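Local coordinates for lipoprotein LpqN (Mycobacterium tuberculosis, PDB 6E5F) that supports cell envelope biogenesis, interacting with the periplasmic domains of the mycolate transporters MmpL3 and MmpL11, and binds a dodecyl trehalose in a lipid pocket, at residues D86-E98 / I107-I121. Numbering follows the deposited sequence.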
loop_
_atom_site.group_PDB
_atom_site.type_symbol
_atom_site.label_atom_id
_atom_site.label_comp_id
_atom_site.label_asym_id
_atom_site.label_seq_id
_atom_site.Cartn_x
_atom_site.Cartn_y
_atom_site.Cartn_z
ATOM N N ASP A 86 1.828 -11.031 8.062
ATOM C CA ASP A 86 0.637 -11.879 8.003
ATOM C C ASP A 86 -0.565 -10.973 7.746
ATOM O O ASP A 86 -1.156 -10.418 8.674
ATOM C CB ASP A 86 0.487 -12.670 9.299
ATOM C CG ASP A 86 -0.732 -13.574 9.294
ATOM O OD1 ASP A 86 -0.817 -14.454 8.413
ATOM O OD2 ASP A 86 -1.599 -13.410 10.179
ATOM N N LEU A 87 -0.920 -10.823 6.468
ATOM C CA LEU A 87 -2.126 -10.097 6.084
ATOM C C LEU A 87 -3.327 -11.040 6.133
ATOM O O LEU A 87 -3.236 -12.185 5.682
ATOM C CB LEU A 87 -2.000 -9.563 4.658
ATOM C CG LEU A 87 -1.432 -8.173 4.341
ATOM C CD1 LEU A 87 -1.409 -7.227 5.538
ATOM C CD2 LEU A 87 -0.051 -8.287 3.709
ATOM N N PRO A 88 -4.466 -10.591 6.651
ATOM C CA PRO A 88 -5.660 -11.439 6.643
ATOM C C PRO A 88 -6.345 -11.423 5.285
ATOM O O PRO A 88 -6.181 -10.504 4.480
ATOM C CB PRO A 88 -6.552 -10.782 7.700
ATOM C CG PRO A 88 -6.213 -9.333 7.588
ATOM C CD PRO A 88 -4.731 -9.287 7.288
ATOM N N VAL A 89 -7.122 -12.473 5.044
ATOM C CA VAL A 89 -7.990 -12.547 3.871
ATOM C C VAL A 89 -9.422 -12.367 4.359
ATOM O O VAL A 89 -10.018 -13.322 4.876
ATOM C CB VAL A 89 -7.817 -13.877 3.122
ATOM C CG1 VAL A 89 -8.758 -13.929 1.923
ATOM C CG2 VAL A 89 -6.379 -14.055 2.679
ATOM N N PRO A 90 -10.008 -11.178 4.236
ATOM C CA PRO A 90 -11.370 -10.977 4.739
ATOM C C PRO A 90 -12.362 -11.903 4.052
ATOM O O PRO A 90 -12.115 -12.437 2.968
ATOM C CB PRO A 90 -11.664 -9.507 4.407
ATOM C CG PRO A 90 -10.320 -8.871 4.248
ATOM C CD PRO A 90 -9.438 -9.939 3.677
ATOM N N ASP A 91 -13.501 -12.097 4.710
ATOM C CA ASP A 91 -14.553 -12.927 4.142
ATOM C C ASP A 91 -15.027 -12.338 2.819
ATOM O O ASP A 91 -15.116 -11.118 2.658
ATOM C CB ASP A 91 -15.721 -13.029 5.119
ATOM C CG ASP A 91 -15.375 -13.833 6.357
ATOM O OD1 ASP A 91 -14.546 -14.761 6.249
ATOM O OD2 ASP A 91 -15.932 -13.537 7.435
ATOM N N ASP A 92 -15.319 -13.221 1.866
ATOM C CA ASP A 92 -15.736 -12.885 0.506
ATOM C C ASP A 92 -14.593 -12.353 -0.351
ATOM O O ASP A 92 -14.826 -11.988 -1.511
ATOM C CB ASP A 92 -16.929 -11.920 0.458
ATOM C CG ASP A 92 -18.188 -12.520 1.056
ATOM O OD1 ASP A 92 -18.316 -13.763 1.050
ATOM O OD2 ASP A 92 -19.049 -11.750 1.529
ATOM N N TRP A 93 -13.373 -12.287 0.173
ATOM C CA TRP A 93 -12.191 -11.973 -0.613
ATOM C C TRP A 93 -11.369 -13.241 -0.802
ATOM O O TRP A 93 -11.447 -14.174 0.003
ATOM C CB TRP A 93 -11.327 -10.921 0.086
ATOM C CG TRP A 93 -11.962 -9.565 0.171
ATOM C CD1 TRP A 93 -13.042 -9.211 0.926
ATOM C CD2 TRP A 93 -11.549 -8.378 -0.519
ATOM N NE1 TRP A 93 -13.330 -7.882 0.745
ATOM C CE2 TRP A 93 -12.428 -7.346 -0.136
ATOM C CE3 TRP A 93 -10.523 -8.089 -1.422
ATOM C CZ2 TRP A 93 -12.311 -6.050 -0.624
ATOM C CZ3 TRP A 93 -10.409 -6.802 -1.907
ATOM C CH2 TRP A 93 -11.299 -5.796 -1.507
ATOM N N ARG A 94 -10.589 -13.276 -1.876
ATOM C CA ARG A 94 -9.706 -14.402 -2.144
ATOM C C ARG A 94 -8.267 -13.916 -2.254
ATOM O O ARG A 94 -8.001 -12.790 -2.683
ATOM C CB ARG A 94 -10.120 -15.176 -3.411
ATOM C CG ARG A 94 -9.642 -14.596 -4.742
ATOM C CD ARG A 94 -9.633 -15.668 -5.836
ATOM N NE ARG A 94 -8.726 -15.328 -6.932
ATOM C CZ ARG A 94 -9.094 -14.771 -8.084
ATOM N NH1 ARG A 94 -10.367 -14.480 -8.321
ATOM N NH2 ARG A 94 -8.179 -14.506 -9.006
ATOM N N LEU A 95 -7.344 -14.790 -1.870
ATOM C CA LEU A 95 -5.928 -14.455 -1.868
ATOM C C LEU A 95 -5.385 -14.421 -3.292
ATOM O O LEU A 95 -5.683 -15.294 -4.112
ATOM C CB LEU A 95 -5.168 -15.509 -1.060
ATOM C CG LEU A 95 -3.713 -15.237 -0.686
ATOM C CD1 LEU A 95 -3.568 -13.906 0.027
ATOM C CD2 LEU A 95 -3.193 -16.368 0.190
ATOM N N LEU A 96 -4.577 -13.393 -3.584
ATOM C CA LEU A 96 -3.878 -13.298 -4.858
ATOM C C LEU A 96 -2.429 -13.704 -4.658
ATOM O O LEU A 96 -1.767 -13.165 -3.761
ATOM C CB LEU A 96 -3.923 -11.862 -5.375
ATOM C CG LEU A 96 -5.277 -11.308 -5.827
ATOM C CD1 LEU A 96 -5.124 -9.859 -6.263
ATOM C CD2 LEU A 96 -5.862 -12.146 -6.947
ATOM N N PRO A 97 -1.888 -14.632 -5.440
ATOM C CA PRO A 97 -0.469 -14.965 -5.301
ATOM C C PRO A 97 0.402 -13.819 -5.793
ATOM O O PRO A 97 -0.057 -12.885 -6.450
ATOM C CB PRO A 97 -0.310 -16.207 -6.181
ATOM C CG PRO A 97 -1.354 -16.042 -7.228
ATOM C CD PRO A 97 -2.518 -15.359 -6.556
ATOM N N GLU A 98 1.682 -13.887 -5.442
ATOM C CA GLU A 98 2.637 -12.914 -5.954
ATOM C C GLU A 98 2.707 -13.015 -7.472
ATOM O O GLU A 98 2.846 -14.101 -8.033
ATOM C CB GLU A 98 4.021 -13.190 -5.383
ATOM C CG GLU A 98 4.157 -12.913 -3.911
ATOM C CD GLU A 98 5.605 -12.916 -3.470
ATOM O OE1 GLU A 98 6.476 -13.256 -4.298
ATOM O OE2 GLU A 98 5.874 -12.576 -2.300
ATOM N N ILE A 107 -5.355 -9.284 -2.303
ATOM C CA ILE A 107 -6.680 -9.868 -2.183
ATOM C C ILE A 107 -7.582 -9.219 -3.218
ATOM O O ILE A 107 -7.418 -8.042 -3.559
ATOM C CB ILE A 107 -7.264 -9.708 -0.762
ATOM C CG1 ILE A 107 -7.224 -8.240 -0.330
ATOM C CG2 ILE A 107 -6.506 -10.582 0.223
ATOM C CD1 ILE A 107 -7.914 -7.969 0.993
ATOM N N VAL A 108 -8.538 -9.996 -3.716
ATOM C CA VAL A 108 -9.535 -9.522 -4.665
ATOM C C VAL A 108 -10.909 -9.927 -4.152
ATOM O O VAL A 108 -11.074 -11.005 -3.571
ATOM C CB VAL A 108 -9.283 -10.069 -6.085
ATOM C CG1 VAL A 108 -9.307 -11.592 -6.095
ATOM C CG2 VAL A 108 -10.310 -9.517 -7.058
ATOM N N TYR A 109 -11.893 -9.053 -4.351
ATOM C CA TYR A 109 -13.254 -9.312 -3.900
ATOM C C TYR A 109 -13.932 -10.295 -4.847
ATOM O O TYR A 109 -13.865 -10.140 -6.071
ATOM C CB TYR A 109 -14.028 -7.995 -3.856
ATOM C CG TYR A 109 -15.384 -8.082 -3.193
ATOM C CD1 TYR A 109 -15.507 -8.502 -1.876
ATOM C CD2 TYR A 109 -16.537 -7.720 -3.877
ATOM C CE1 TYR A 109 -16.743 -8.577 -1.263
ATOM C CE2 TYR A 109 -17.776 -7.788 -3.271
ATOM C CZ TYR A 109 -17.872 -8.216 -1.963
ATOM O OH TYR A 109 -19.105 -8.287 -1.355
ATOM N N THR A 110 -14.592 -11.305 -4.280
ATOM C CA THR A 110 -15.143 -12.409 -5.057
ATOM C C THR A 110 -16.570 -12.169 -5.537
ATOM O O THR A 110 -17.139 -13.048 -6.191
ATOM C CB THR A 110 -15.103 -13.709 -4.241
ATOM O OG1 THR A 110 -15.968 -13.591 -3.103
ATOM C CG2 THR A 110 -13.689 -14.007 -3.775
ATOM N N GLN A 111 -17.164 -11.019 -5.228
ATOM C CA GLN A 111 -18.518 -10.687 -5.673
ATOM C C GLN A 111 -18.538 -9.292 -6.285
ATOM O O GLN A 111 -19.307 -8.421 -5.866
ATOM C CB GLN A 111 -19.502 -10.798 -4.511
ATOM C CG GLN A 111 -19.797 -12.234 -4.109
ATOM C CD GLN A 111 -20.285 -12.358 -2.680
ATOM O OE1 GLN A 111 -20.460 -11.359 -1.981
ATOM N NE2 GLN A 111 -20.503 -13.590 -2.236
ATOM N N PRO A 112 -17.711 -9.051 -7.298
ATOM C CA PRO A 112 -17.649 -7.717 -7.900
ATOM C C PRO A 112 -18.844 -7.440 -8.795
ATOM O O PRO A 112 -19.412 -8.338 -9.424
ATOM C CB PRO A 112 -16.364 -7.779 -8.736
ATOM C CG PRO A 112 -16.279 -9.205 -9.148
ATOM C CD PRO A 112 -16.818 -10.005 -7.984
ATOM N N ALA A 113 -19.221 -6.162 -8.843
ATOM C CA ALA A 113 -20.260 -5.741 -9.776
ATOM C C ALA A 113 -19.806 -5.920 -11.217
ATOM O O ALA A 113 -20.627 -6.199 -12.097
ATOM C CB ALA A 113 -20.632 -4.282 -9.519
ATOM N N ASP A 114 -18.508 -5.765 -11.473
ATOM C CA ASP A 114 -17.926 -5.957 -12.800
ATOM C C ASP A 114 -16.750 -6.913 -12.645
ATOM O O ASP A 114 -15.680 -6.508 -12.156
ATOM C CB ASP A 114 -17.466 -4.625 -13.381
ATOM C CG ASP A 114 -16.903 -4.761 -14.784
ATOM O OD1 ASP A 114 -16.844 -5.897 -15.300
ATOM O OD2 ASP A 114 -16.518 -3.727 -15.373
ATOM N N PRO A 115 -16.896 -8.181 -13.040
ATOM C CA PRO A 115 -15.784 -9.128 -12.860
ATOM C C PRO A 115 -14.523 -8.731 -13.604
ATOM O O PRO A 115 -13.442 -9.235 -13.274
ATOM C CB PRO A 115 -16.356 -10.459 -13.368
ATOM C CG PRO A 115 -17.461 -10.073 -14.283
ATOM C CD PRO A 115 -18.043 -8.806 -13.725
ATOM N N ASN A 116 -14.622 -7.845 -14.593
ATOM C CA ASN A 116 -13.449 -7.312 -15.273
ATOM C C ASN A 116 -12.820 -6.139 -14.532
ATOM O O ASN A 116 -11.784 -5.632 -14.976
ATOM C CB ASN A 116 -13.822 -6.874 -16.692
ATOM C CG ASN A 116 -13.924 -8.040 -17.656
ATOM O OD1 ASN A 116 -12.964 -8.368 -18.353
ATOM N ND2 ASN A 116 -15.089 -8.673 -17.697
ATOM N N ASP A 117 -13.412 -5.697 -13.420
ATOM C CA ASP A 117 -12.889 -4.566 -12.656
ATOM C C ASP A 117 -13.279 -4.735 -11.191
ATOM O O ASP A 117 -14.042 -3.926 -10.640
ATOM C CB ASP A 117 -13.422 -3.251 -13.226
ATOM C CG ASP A 117 -12.657 -2.044 -12.725
ATOM O OD1 ASP A 117 -11.708 -2.224 -11.936
ATOM O OD2 ASP A 117 -13.005 -0.917 -13.135
ATOM N N PRO A 118 -12.773 -5.768 -10.529
ATOM C CA PRO A 118 -13.182 -6.049 -9.150
ATOM C C PRO A 118 -12.398 -5.206 -8.161
ATOM O O PRO A 118 -11.254 -4.811 -8.435
ATOM C CB PRO A 118 -12.827 -7.533 -8.988
ATOM C CG PRO A 118 -11.624 -7.705 -9.863
ATOM C CD PRO A 118 -11.862 -6.803 -11.058
ATOM N N PRO A 119 -12.968 -4.921 -6.989
ATOM C CA PRO A 119 -12.175 -4.289 -5.929
ATOM C C PRO A 119 -10.983 -5.160 -5.564
ATOM O O PRO A 119 -11.094 -6.383 -5.457
ATOM C CB PRO A 119 -13.161 -4.183 -4.760
ATOM C CG PRO A 119 -14.508 -4.224 -5.388
ATOM C CD PRO A 119 -14.374 -5.110 -6.591
ATOM N N THR A 120 -9.837 -4.513 -5.367
ATOM C CA THR A 120 -8.608 -5.220 -5.045
ATOM C C THR A 120 -7.795 -4.422 -4.038
ATOM O O THR A 120 -7.847 -3.188 -4.002
ATOM C CB THR A 120 -7.727 -5.435 -6.286
ATOM O OG1 THR A 120 -7.316 -4.164 -6.805
ATOM C CG2 THR A 120 -8.472 -6.211 -7.352
ATOM N N ILE A 121 -7.033 -5.145 -3.224
ATOM C CA ILE A 121 -6.003 -4.564 -2.373
ATOM C C ILE A 121 -4.725 -5.353 -2.637
ATOM O O ILE A 121 -4.669 -6.560 -2.376
ATOM C CB ILE A 121 -6.387 -4.586 -0.886
ATOM C CG1 ILE A 121 -7.710 -3.834 -0.683
ATOM C CG2 ILE A 121 -5.272 -3.970 -0.040
ATOM C CD1 ILE A 121 -8.228 -3.837 0.742
#
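The carbonyl O of Asp92 accepts two hydrogen bonds from Thr110: the backbone N lies 2.9 Å from Asp92 O, nearly in line with the C=O, while OG1 meets Asp92 O from above the carbonyl plane at a short 2.5 Å. Threonine suits this place because its hydroxyl, set between its own N and carbonyl carbon (chi1 65°), reaches the same oxygen as its amide. Two residues further along each chain, Arg94 and Val108 exchange backbone hydrogen bonds, 2.9 Å from Arg94 N to Val108 O and 3.0 Å from Val108 N to Arg94 O. The indole of Trp93 is held on both faces. CD1 of Ile107 lies over one; over the other, Tyr109 CB sits 4.0 Å from the centroid of the Trp93 six-membered ring, a CH-pi contact, the phenol lying oblique to the indole's five-membered ring, planes 58° apart. Wide and flat, this buried indole also approaches Pro119 and Ile121 and packs on helix 210-223. On the sheet face opposite Trp93, branched Val108 serves two neighbours: its CG1 lies over the Arg94 guanidinium and touches Leu96 CD2 at 3.6 Å. The arrangement is an antiparallel beta hairpin, strands 93-96 and 106-109, extended by strand 120-130, whose Ile121 adjoins the bound lipid.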